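Local structure of HTH cro/C1-type domain-containing protein (Thermotoga maritima, 2WUS) at residues 26-37 with 57-65. The protein is the membrane protein RodZ, whose helix-turn-helix domain, the part in this chain, may bind DNA, as relatives do, and here contacts another protein. Numbering follows the deposited sequence.
Sequences ASLFTNINPSKL and YIKRYSEFL
A26 packs against the F64 ring, its CB 3.8 Å from CE2 of F64. One turn on, F29 extends the same apolar patch: its ring lies at 23° to that of F64 but is slid so far aside that the two barely overlap, and F29 CB approaches F64 CE1 at 3.7 Å. F64 meets both because its CG stands anti to the backbone N (chi1 169°), swinging the ring towards helix 23-29. At the end of that helix T30 OG1 bonds back to A26 O, 2.8 Å away and above the carbonyl plane; with OG1 held there, T30 CG2 points to helix 51-64, 3.5 Å from R60 O. Helices 23-29 and 34-42, joined by the short link 30-33, form the helix-turn-helix of this XRE-type domain, and helix 51-64 packs across the turn. There N31 N lies at the edge of the R60 guanidinium, in its plane, and I32 CD1 over one face, off to the side; R60 NH1 bonds to the backbone of the chain of another protein. I32 CD1 also packs on the Y57 ring near CD2. The bent chain of K36 crosses the hydroxyl end of that ring at a slant, with CD near CE1 and CE near OH, which bonds to D49. L37 CD2 sits over the centre of the Y61 ring, 3.8 Å from its centroid and 6° off the normal, while L65 CD1 lies off-centre over the opposite face and Y61 OH bonds to E41. An alanine at Y61 would strip L37 of its aromatic partner and would probably open a gap between L37 and L65, leaving E41 without this hydroxyl.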
loop_
_atom_site.group_PDB
_atom_site.type_symbol
_atom_site.label_atom_id
_atom_site.label_comp_id
_atom_site.label_asym_id
_atom_site.label_seq_id
_atom_site.Cartn_x
_atom_site.Cartn_y
_atom_site.Cartn_z
ATOM N N ALA C 26 -1.025 -11.978 29.477
ATOM C CA ALA C 26 -0.954 -10.937 28.459
ATOM C C ALA C 26 -0.456 -11.473 27.131
ATOM O O ALA C 26 -1.026 -11.166 26.096
ATOM C CB ALA C 26 -0.069 -9.807 28.916
ATOM N N SER C 27 0.611 -12.260 27.144
ATOM C CA SER C 27 1.194 -12.729 25.885
ATOM C C SER C 27 0.258 -13.671 25.128
ATOM O O SER C 27 0.394 -13.825 23.915
ATOM C CB SER C 27 2.572 -13.382 26.094
ATOM O OG SER C 27 2.467 -14.605 26.808
ATOM N N LEU C 28 -0.685 -14.294 25.834
ATOM C CA LEU C 28 -1.615 -15.236 25.204
ATOM C C LEU C 28 -2.790 -14.555 24.499
ATOM O O LEU C 28 -3.391 -15.131 23.599
ATOM C CB LEU C 28 -2.136 -16.244 26.226
ATOM C CG LEU C 28 -1.130 -17.323 26.618
ATOM C CD1 LEU C 28 -1.613 -18.046 27.858
ATOM C CD2 LEU C 28 -0.911 -18.278 25.455
ATOM N N PHE C 29 -3.081 -13.321 24.910
ATOM C CA PHE C 29 -4.214 -12.536 24.440
ATOM C C PHE C 29 -3.806 -11.613 23.313
ATOM O O PHE C 29 -4.608 -11.310 22.434
ATOM C CB PHE C 29 -4.753 -11.685 25.583
ATOM C CG PHE C 29 -5.619 -12.441 26.550
ATOM C CD1 PHE C 29 -6.814 -13.014 26.134
ATOM C CD2 PHE C 29 -5.250 -12.562 27.883
ATOM C CE1 PHE C 29 -7.619 -13.703 27.028
ATOM C CE2 PHE C 29 -6.048 -13.250 28.779
ATOM C CZ PHE C 29 -7.234 -13.820 28.346
ATOM N N THR C 30 -2.569 -11.134 23.370
ATOM C CA THR C 30 -1.907 -10.468 22.251
ATOM C C THR C 30 -0.750 -11.349 21.958
ATOM O O THR C 30 0.139 -11.450 22.798
ATOM C CB THR C 30 -1.215 -9.182 22.689
ATOM O OG1 THR C 30 -0.849 -9.275 24.073
ATOM C CG2 THR C 30 -2.097 -7.935 22.408
ATOM N N ASN C 31 -0.719 -11.971 20.793
ATOM C CA ASN C 31 0.267 -13.022 20.535
ATOM C C ASN C 31 1.734 -12.623 20.713
ATOM O O ASN C 31 2.640 -13.193 20.105
ATOM C CB ASN C 31 0.037 -13.585 19.145
ATOM C CG ASN C 31 -1.154 -14.481 19.097
ATOM O OD1 ASN C 31 -2.246 -14.078 18.694
ATOM N ND2 ASN C 31 -0.970 -15.703 19.567
ATOM N N ILE C 32 1.960 -11.642 21.566
ATOM C CA ILE C 32 3.293 -11.185 21.887
ATOM C C ILE C 32 4.070 -12.255 22.643
ATOM O O ILE C 32 3.646 -13.406 22.708
ATOM C CB ILE C 32 3.219 -9.861 22.644
ATOM C CG1 ILE C 32 2.129 -8.986 22.001
ATOM C CG2 ILE C 32 4.568 -9.166 22.654
ATOM C CD1 ILE C 32 2.587 -7.593 21.563
ATOM N N ASN C 33 5.222 -11.893 23.173
ATOM C CA ASN C 33 6.051 -12.857 23.864
ATOM C C ASN C 33 6.460 -12.245 25.191
ATOM O O ASN C 33 7.025 -11.165 25.216
ATOM C CB ASN C 33 7.246 -13.273 22.982
ATOM C CG ASN C 33 8.155 -14.325 23.645
ATOM O OD1 ASN C 33 8.956 -14.000 24.533
ATOM N ND2 ASN C 33 8.058 -15.579 23.183
ATOM N N PRO C 34 6.189 -12.944 26.300
ATOM C CA PRO C 34 6.420 -12.277 27.581
ATOM C C PRO C 34 7.801 -11.606 27.584
ATOM O O PRO C 34 7.989 -10.530 28.164
ATOM C CB PRO C 34 6.331 -13.422 28.577
ATOM C CG PRO C 34 5.502 -14.464 27.860
ATOM C CD PRO C 34 5.933 -14.382 26.461
ATOM N N SER C 35 8.749 -12.218 26.884
ATOM C CA SER C 35 10.069 -11.630 26.697
ATOM C C SER C 35 10.007 -10.187 26.164
ATOM O O SER C 35 10.520 -9.257 26.796
ATOM C CB SER C 35 10.887 -12.505 25.760
ATOM O OG SER C 35 12.016 -11.790 25.289
ATOM N N LYS C 36 9.369 -10.019 25.003
ATOM C CA LYS C 36 9.147 -8.705 24.384
ATOM C C LYS C 36 8.368 -7.714 25.270
ATOM O O LYS C 36 8.773 -6.553 25.408
ATOM C CB LYS C 36 8.443 -8.861 23.026
ATOM C CG LYS C 36 9.217 -9.671 21.990
ATOM C CD LYS C 36 8.967 -9.163 20.569
ATOM C CE LYS C 36 8.473 -10.271 19.638
ATOM N NZ LYS C 36 9.558 -10.918 18.839
ATOM N N LEU C 37 7.252 -8.159 25.854
ATOM C CA LEU C 37 6.529 -7.324 26.814
ATOM C C LEU C 37 7.429 -6.887 27.985
ATOM O O LEU C 37 7.385 -5.726 28.390
ATOM C CB LEU C 37 5.224 -7.977 27.325
ATOM C CG LEU C 37 4.120 -8.498 26.383
ATOM C CD1 LEU C 37 2.936 -9.118 27.131
ATOM C CD2 LEU C 37 3.593 -7.445 25.463
ATOM N N TYR C 57 3.159 -3.687 18.517
ATOM C CA TYR C 57 3.068 -4.267 19.861
ATOM C C TYR C 57 2.481 -3.223 20.795
ATOM O O TYR C 57 1.579 -3.506 21.575
ATOM C CB TYR C 57 4.433 -4.674 20.420
ATOM C CG TYR C 57 5.190 -5.678 19.611
ATOM C CD1 TYR C 57 6.565 -5.608 19.509
ATOM C CD2 TYR C 57 4.534 -6.694 18.943
ATOM C CE1 TYR C 57 7.266 -6.512 18.765
ATOM C CE2 TYR C 57 5.233 -7.616 18.196
ATOM C CZ TYR C 57 6.597 -7.512 18.113
ATOM O OH TYR C 57 7.294 -8.412 17.368
ATOM N N ILE C 58 3.025 -2.016 20.723
ATOM C CA ILE C 58 2.541 -0.903 21.522
ATOM C C ILE C 58 1.051 -0.667 21.325
ATOM O O ILE C 58 0.305 -0.501 22.299
ATOM C CB ILE C 58 3.325 0.384 21.210
ATOM C CG1 ILE C 58 4.802 0.149 21.530
ATOM C CG2 ILE C 58 2.770 1.552 22.000
ATOM C CD1 ILE C 58 5.673 1.321 21.298
ATOM N N LYS C 59 0.616 -0.650 20.069
ATOM C CA LYS C 59 -0.797 -0.474 19.777
ATOM C C LYS C 59 -1.535 -1.586 20.513
ATOM O O LYS C 59 -2.361 -1.324 21.388
ATOM C CB LYS C 59 -1.051 -0.523 18.263
ATOM C CG LYS C 59 -2.485 -0.167 17.818
ATOM C CD LYS C 59 -2.737 -0.504 16.329
ATOM C CE LYS C 59 -4.231 -0.458 15.951
ATOM N NZ LYS C 59 -4.558 -1.260 14.720
ATOM N N ARG C 60 -1.163 -2.824 20.199
ATOM C CA ARG C 60 -1.821 -4.029 20.702
ATOM C C ARG C 60 -1.906 -4.174 22.208
ATOM O O ARG C 60 -2.949 -4.535 22.742
ATOM C CB ARG C 60 -1.125 -5.242 20.132
ATOM C CG ARG C 60 -1.360 -5.376 18.674
ATOM C CD ARG C 60 -1.272 -6.807 18.269
ATOM N NE ARG C 60 -0.044 -7.009 17.532
ATOM C CZ ARG C 60 0.701 -8.097 17.620
ATOM N NH1 ARG C 60 1.805 -8.188 16.902
ATOM N NH2 ARG C 60 0.338 -9.088 18.427
ATOM N N TYR C 61 -0.787 -3.938 22.878
ATOM C CA TYR C 61 -0.735 -3.910 24.329
ATOM C C TYR C 61 -1.734 -2.895 24.832
ATOM O O TYR C 61 -2.609 -3.217 25.617
ATOM C CB TYR C 61 0.651 -3.486 24.790
ATOM C CG TYR C 61 1.119 -4.145 26.063
ATOM C CD1 TYR C 61 0.361 -5.129 26.683
ATOM C CD2 TYR C 61 2.335 -3.791 26.637
ATOM C CE1 TYR C 61 0.804 -5.733 27.841
ATOM C CE2 TYR C 61 2.786 -4.389 27.782
ATOM C CZ TYR C 61 2.020 -5.360 28.384
ATOM O OH TYR C 61 2.480 -5.952 29.541
ATOM N N SER C 62 -1.598 -1.662 24.365
ATOM C CA SER C 62 -2.477 -0.578 24.790
ATOM C C SER C 62 -3.956 -0.885 24.613
ATOM O O SER C 62 -4.766 -0.476 25.427
ATOM C CB SER C 62 -2.137 0.696 24.031
ATOM O OG SER C 62 -0.769 1.001 24.184
ATOM N N GLU C 63 -4.305 -1.575 23.535
ATOM C CA GLU C 63 -5.691 -1.926 23.258
ATOM C C GLU C 63 -6.158 -3.017 24.207
ATOM O O GLU C 63 -7.326 -3.057 24.586
ATOM C CB GLU C 63 -5.840 -2.419 21.820
ATOM C CG GLU C 63 -5.780 -1.332 20.741
ATOM C CD GLU C 63 -6.097 -1.877 19.345
ATOM O OE1 GLU C 63 -5.802 -1.187 18.342
ATOM O OE2 GLU C 63 -6.640 -3.002 19.253
ATOM N N PHE C 64 -5.233 -3.906 24.568
ATOM C CA PHE C 64 -5.489 -4.989 25.516
ATOM C C PHE C 64 -5.752 -4.491 26.941
ATOM O O PHE C 64 -6.617 -5.016 27.637
ATOM C CB PHE C 64 -4.315 -5.966 25.523
ATOM C CG PHE C 64 -4.356 -6.957 26.650
ATOM C CD1 PHE C 64 -5.392 -7.882 26.744
ATOM C CD2 PHE C 64 -3.356 -6.971 27.613
ATOM C CE1 PHE C 64 -5.437 -8.786 27.773
ATOM C CE2 PHE C 64 -3.392 -7.883 28.658
ATOM C CZ PHE C 64 -4.433 -8.791 28.735
ATOM N N LEU C 65 -4.974 -3.502 27.372
ATOM C CA LEU C 65 -5.204 -2.801 28.631
ATOM C C LEU C 65 -6.134 -1.621 28.348
ATOM O O LEU C 65 -6.530 -1.402 27.212
ATOM C CB LEU C 65 -3.873 -2.326 29.210
ATOM C CG LEU C 65 -2.780 -3.405 29.306
ATOM C CD1 LEU C 65 -1.445 -2.819 29.747
ATOM C CD2 LEU C 65 -3.186 -4.542 30.225
#